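Local coordinates for uncharacterized protein (Treponema denticola ATCC 35404, PDB 6R9N) that serves as a di-iron sensor of ferrous iron and oxygen in bacterial chemotaxis, working by stabilizing an iron-peroxy species, at residues E211-L216 with N236-L241; P218-I221 with A227-K230. All coordinates share one frame; numbering follows the deposited sequence.

Contact 1. Residues E211-L216 with N236-L241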
loop_
_atom_site.group_PDB
_atom_site.type_symbol
_atom_site.label_atom_id
_atom_site.label_comp_id
_atom_site.label_asym_id
_atom_site.label_seq_id
_atom_site.Cartn_x
_atom_site.Cartn_y
_atom_site.Cartn_z
ATOM N N GLU A 211 20.713 10.975 -2.362
ATOM C CA GLU A 211 21.792 11.576 -1.574
ATOM C C GLU A 211 22.068 10.773 -0.309
ATOM O O GLU A 211 23.227 10.619 0.103
ATOM C CB GLU A 211 21.435 13.022 -1.210
ATOM N N TYR A 212 21.009 10.304 0.350
ATOM C CA TYR A 212 21.159 9.457 1.529
ATOM C C TYR A 212 21.853 8.154 1.165
ATOM O O TYR A 212 22.842 7.757 1.799
ATOM C CB TYR A 212 19.775 9.197 2.140
ATOM C CG TYR A 212 19.735 8.543 3.510
ATOM C CD1 TYR A 212 20.023 7.193 3.669
ATOM C CD2 TYR A 212 19.365 9.269 4.638
ATOM C CE1 TYR A 212 19.975 6.585 4.920
ATOM C CE2 TYR A 212 19.303 8.673 5.896
ATOM C CZ TYR A 212 19.606 7.325 6.024
ATOM O OH TYR A 212 19.551 6.712 7.254
ATOM N N VAL A 213 21.374 7.496 0.109
ATOM C CA VAL A 213 21.901 6.185 -0.238
ATOM C C VAL A 213 23.341 6.293 -0.711
ATOM O O VAL A 213 24.174 5.445 -0.371
ATOM C CB VAL A 213 20.998 5.521 -1.295
ATOM C CG1 VAL A 213 21.724 4.350 -1.998
ATOM C CG2 VAL A 213 19.707 5.056 -0.649
ATOM N N ARG A 214 23.678 7.367 -1.433
ATOM C CA ARG A 214 25.054 7.560 -1.884
ATOM C C ARG A 214 26.028 7.571 -0.709
ATOM O O ARG A 214 27.177 7.137 -0.851
ATOM C CB ARG A 214 25.167 8.857 -2.695
ATOM C CG ARG A 214 24.868 8.707 -4.185
ATOM C CD ARG A 214 25.306 9.951 -4.939
ATOM N NE ARG A 214 24.750 10.098 -6.292
ATOM C CZ ARG A 214 24.099 11.190 -6.707
ATOM N NH1 ARG A 214 23.629 11.277 -7.948
ATOM N NH2 ARG A 214 23.907 12.201 -5.868
ATOM N N ARG A 215 25.589 8.046 0.456
ATOM C CA ARG A 215 26.477 8.090 1.613
ATOM C C ARG A 215 26.719 6.700 2.179
ATOM O O ARG A 215 27.800 6.430 2.711
ATOM C CB ARG A 215 25.905 8.999 2.693
ATOM C CG ARG A 215 25.903 10.460 2.309
ATOM C CD ARG A 215 25.430 11.318 3.475
ATOM N NE ARG A 215 26.439 11.362 4.529
ATOM C CZ ARG A 215 26.404 10.629 5.638
ATOM N NH1 ARG A 215 27.377 10.738 6.536
ATOM N NH2 ARG A 215 25.393 9.793 5.860
ATOM N N LEU A 216 25.722 5.822 2.134
ATOM C CA LEU A 216 26.061 4.414 2.159
ATOM C C LEU A 216 26.835 4.136 0.883
ATOM O O LEU A 216 26.591 4.748 -0.152
ATOM C CB LEU A 216 24.808 3.541 2.230
ATOM C CG LEU A 216 23.563 3.899 3.042
ATOM C CD1 LEU A 216 22.381 3.183 2.421
ATOM C CD2 LEU A 216 23.702 3.492 4.488
ATOM N N ASN A 236 24.823 4.142 -12.271
ATOM C CA ASN A 236 23.928 4.472 -13.370
ATOM C C ASN A 236 22.511 4.677 -12.858
ATOM O O ASN A 236 21.869 5.683 -13.167
ATOM C CB ASN A 236 23.961 3.362 -14.419
ATOM C CG ASN A 236 25.165 3.456 -15.334
ATOM O OD1 ASN A 236 25.855 4.476 -15.376
ATOM N ND2 ASN A 236 25.408 2.398 -16.093
ATOM N N PHE A 237 22.023 3.748 -12.036
ATOM C CA PHE A 237 20.664 3.870 -11.525
ATOM C C PHE A 237 20.513 5.118 -10.660
ATOM O O PHE A 237 19.578 5.910 -10.842
ATOM C CB PHE A 237 20.273 2.620 -10.733
ATOM C CG PHE A 237 18.939 2.757 -10.074
ATOM C CD1 PHE A 237 17.777 2.649 -10.825
ATOM C CD2 PHE A 237 18.842 3.082 -8.741
ATOM C CE1 PHE A 237 16.549 2.809 -10.234
ATOM C CE2 PHE A 237 17.617 3.252 -8.151
ATOM C CZ PHE A 237 16.463 3.113 -8.900
ATOM N N LEU A 238 21.432 5.313 -9.713
ATOM C CA LEU A 238 21.338 6.465 -8.820
ATOM C C LEU A 238 21.366 7.778 -9.595
ATOM O O LEU A 238 20.592 8.698 -9.293
ATOM C CB LEU A 238 22.469 6.427 -7.794
ATOM C CG LEU A 238 22.441 5.218 -6.863
ATOM C CD1 LEU A 238 23.549 5.272 -5.815
ATOM C CD2 LEU A 238 21.076 5.128 -6.214
ATOM N N ASN A 239 22.238 7.886 -10.605
ATOM C CA ASN A 239 22.298 9.121 -11.387
ATOM C C ASN A 239 20.980 9.372 -12.104
ATOM O O ASN A 239 20.455 10.496 -12.085
ATOM C CB ASN A 239 23.447 9.064 -12.399
ATOM C CG ASN A 239 24.812 9.104 -11.738
ATOM O OD1 ASN A 239 24.943 9.469 -10.560
ATOM N ND2 ASN A 239 25.843 8.722 -12.492
ATOM N N TRP A 240 20.412 8.324 -12.708
ATOM C CA TRP A 240 19.144 8.462 -13.418
ATOM C C TRP A 240 18.018 8.872 -12.468
ATOM O O TRP A 240 17.219 9.766 -12.778
ATOM C CB TRP A 240 18.817 7.154 -14.129
ATOM C CG TRP A 240 17.431 7.082 -14.672
ATOM C CD1 TRP A 240 16.982 7.603 -15.851
ATOM C CD2 TRP A 240 16.309 6.428 -14.069
ATOM N NE1 TRP A 240 15.645 7.316 -16.021
ATOM C CE2 TRP A 240 15.208 6.597 -14.939
ATOM C CE3 TRP A 240 16.127 5.714 -12.878
ATOM C CZ2 TRP A 240 13.952 6.073 -14.660
ATOM C CZ3 TRP A 240 14.878 5.201 -12.598
ATOM C CH2 TRP A 240 13.804 5.384 -13.485
ATOM N N LEU A 241 17.939 8.222 -11.302
ATOM C CA LEU A 241 16.832 8.475 -10.382
ATOM C C LEU A 241 16.874 9.893 -9.822
ATOM O O LEU A 241 15.831 10.552 -9.707
ATOM C CB LEU A 241 16.862 7.454 -9.241
ATOM C CG LEU A 241 15.681 7.545 -8.268
ATOM C CD1 LEU A 241 14.339 7.415 -9.012
ATOM C CD2 LEU A 241 15.799 6.513 -7.147
HETATM O O HOH W 1 25.651 8.183 -7.485
#
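Leu238 turns both of its methyls to CG1 of Val213, and one of them also serves a second neighbour. Its CD1 lies 4.3 Å from CG1 of Val213, a distance that CD2 matches, and in addition CD1 is 4.0 Å from CG of Arg214, so the hydrocarbon base of the arginine extends the apolar patch that valine begins. Leu238 and Arg214 run past one another in opposite directions, each reaching toward the other helix. Val213 also packs on Pro218, which places the apolar side of the contact at the turn leading out of its helix.

The polar part lies at the exposed margin. The Arg214 chain is extended from CG to NE, with chi2 at -167°, and this length carries the guanidinium across the gap to Asn239. There NH1 makes a weak hydrogen bond of 3.4 Å to Asn239 OD1. The oxygen sits at the guanidinium edge, near its plane, but the amide and guanidinium planes are turned 55° apart, so the two groups do not pair flat.

With axes 10.9 Å apart and an angle of 158° between their directions, the segments form a loosely packed antiparallel helix pair. It joins helices 203-215 and 232-242 in the C-terminal part of this metallo-β-lactamase-like fold, with buried Val213 and Leu238 on one side and a weak Arg214-Asn239 hydrogen bond at the exposed margin.

Contact 2. Residues P218-I221 with A227-K230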
loop_
_atom_site.group_PDB
_atom_site.type_symbol
_atom_site.label_atom_id
_atom_site.label_comp_id
_atom_site.label_asym_id
_atom_site.label_seq_id
_atom_site.Cartn_x
_atom_site.Cartn_y
_atom_site.Cartn_z
ATOM N N PRO A 218 26.796 1.471 -1.341
ATOM C CA PRO A 218 26.396 0.109 -1.690
ATOM C C PRO A 218 27.110 -0.367 -2.939
ATOM O O PRO A 218 27.319 0.391 -3.889
ATOM C CB PRO A 218 24.886 0.230 -1.931
ATOM C CG PRO A 218 24.692 1.621 -2.376
ATOM C CD PRO A 218 25.766 2.455 -1.724
ATOM N N LEU A 219 27.485 -1.643 -2.921
ATOM C CA LEU A 219 27.993 -2.310 -4.106
ATOM C C LEU A 219 26.891 -2.906 -4.967
ATOM O O LEU A 219 27.105 -3.112 -6.165
ATOM C CB LEU A 219 28.980 -3.403 -3.692
ATOM C CG LEU A 219 30.215 -2.828 -2.986
ATOM C CD1 LEU A 219 31.061 -3.920 -2.354
ATOM C CD2 LEU A 219 31.040 -2.006 -3.976
ATOM N N MET A 220 25.717 -3.171 -4.395
ATOM C CA MET A 220 24.572 -3.674 -5.147
ATOM C C MET A 220 23.302 -2.994 -4.661
ATOM O O MET A 220 23.172 -2.657 -3.478
ATOM C CB MET A 220 24.347 -5.188 -4.985
ATOM C CG MET A 220 25.351 -6.098 -5.625
ATOM S SD MET A 220 24.822 -7.821 -5.464
ATOM C CE MET A 220 26.370 -8.611 -5.898
ATOM N N ILE A 221 22.344 -2.856 -5.574
ATOM C CA ILE A 221 20.982 -2.476 -5.238
ATOM C C ILE A 221 20.068 -3.594 -5.728
ATOM O O ILE A 221 19.959 -3.827 -6.939
ATOM C CB ILE A 221 20.599 -1.117 -5.851
ATOM C CG1 ILE A 221 21.435 -0.007 -5.199
ATOM C CG2 ILE A 221 19.097 -0.852 -5.684
ATOM C CD1 ILE A 221 21.211 1.396 -5.760
ATOM N N ALA A 227 15.844 -7.409 -12.073
ATOM C CA ALA A 227 17.245 -7.753 -11.897
ATOM C C ALA A 227 17.956 -6.748 -10.993
ATOM O O ALA A 227 17.499 -5.620 -10.777
ATOM C CB ALA A 227 17.954 -7.843 -13.247
ATOM N N ILE A 228 19.108 -7.179 -10.490
ATOM C CA ILE A 228 19.891 -6.494 -9.463
ATOM C C ILE A 228 20.914 -5.579 -10.123
ATOM O O ILE A 228 21.526 -5.943 -11.133
ATOM C CB ILE A 228 20.581 -7.537 -8.551
ATOM C CG1 ILE A 228 19.538 -8.301 -7.732
ATOM C CG2 ILE A 228 21.643 -6.878 -7.641
ATOM C CD1 ILE A 228 19.902 -9.738 -7.431
ATOM N N TYR A 229 21.116 -4.392 -9.547
ATOM C CA TYR A 229 22.143 -3.461 -10.009
ATOM C C TYR A 229 23.438 -3.709 -9.250
ATOM O O TYR A 229 23.435 -3.757 -8.015
ATOM C CB TYR A 229 21.688 -2.007 -9.798
ATOM C CG TYR A 229 20.312 -1.707 -10.362
ATOM C CD1 TYR A 229 19.156 -2.011 -9.645
ATOM C CD2 TYR A 229 20.169 -1.118 -11.606
ATOM C CE1 TYR A 229 17.897 -1.740 -10.163
ATOM C CE2 TYR A 229 18.918 -0.843 -12.131
ATOM C CZ TYR A 229 17.784 -1.164 -11.406
ATOM O OH TYR A 229 16.536 -0.916 -11.935
ATOM N N LYS A 230 24.538 -3.901 -9.976
ATOM C CA LYS A 230 25.836 -4.034 -9.329
ATOM C C LYS A 230 26.866 -3.204 -10.083
ATOM O O LYS A 230 26.672 -2.845 -11.248
ATOM C CB LYS A 230 26.272 -5.501 -9.177
ATOM C CG LYS A 230 26.772 -6.179 -10.431
ATOM C CD LYS A 230 27.425 -7.524 -10.072
ATOM C CE LYS A 230 27.547 -8.457 -11.283
ATOM N NZ LYS A 230 28.406 -7.936 -12.381
#
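In Ile221, chi1 of -67° turns CG2 anti to the backbone N, where it meets CD1 of Tyr229 at 4.1 Å. The tyrosine has chi1 of -51°, its ring beside its own backbone N, and the two side chains pass at a slant on one face of an antiparallel β-hairpin. The hairpin is built from strands 220-222 and 229-230, the latter the outermost strand of its sheet within the chain.

Ile221 and Tyr229 form a hydrogen-bonded pair, with Ile221 N donating to Tyr229 O at 2.8 Å and Tyr229 N returning a bond to Ile221 O at 2.9 Å. The next pair, Met220 and Lys230, is non-hydrogen-bonded and puts its side chains on the other face. The two run alongside each other in a common direction, with Met220 CG 3.7 Å from Lys230 CB. Beyond CG the methionine stays stretched out, which brings SD to CG2 of Ile228. Further out, Lys230 makes a cation-pi contact with Phe181, while Tyr229 OH is hydrogen-bonded to Gly169 O.

The connecting loop carries Gln224 and His225, ligands of one iron, while the ladder itself lies away from the metal, the Tyr229 side chain about 13 Å from a bound iron. Backbone CA-H contacts supplement the ladder: Met220 CA approaches Tyr229 O at 3.1 Å. Ile221 O, besides accepting the backbone bond, lies in plane at the edge of the Tyr229 ring, 3.4 Å from CD1.

In the fold
Contacts 1 and 2 hold neighbouring elements by different means. Contact 2 relies on main-chain bonds between neighbouring strands, with buried side chains on the Ile221 and Tyr229 face; contact 1 depends on side chains alone, grading from buried Val213 and Leu238 to exposed Arg214 and Asn239. Contacts 1 and 2 lie about 11 Å apart, centre to centre. The chain runs from helix 203-215 through the hairpin into helix 232-242. The elements also pack directly: Leu238 CD2 lies 3.8 Å from Ile221 CD1, and Phe237 CB is 3.8 Å from Tyr229 CD2. Helix 232-242 thus belongs to contact 1 while covering the Ile221 and Tyr229 face of contact 2.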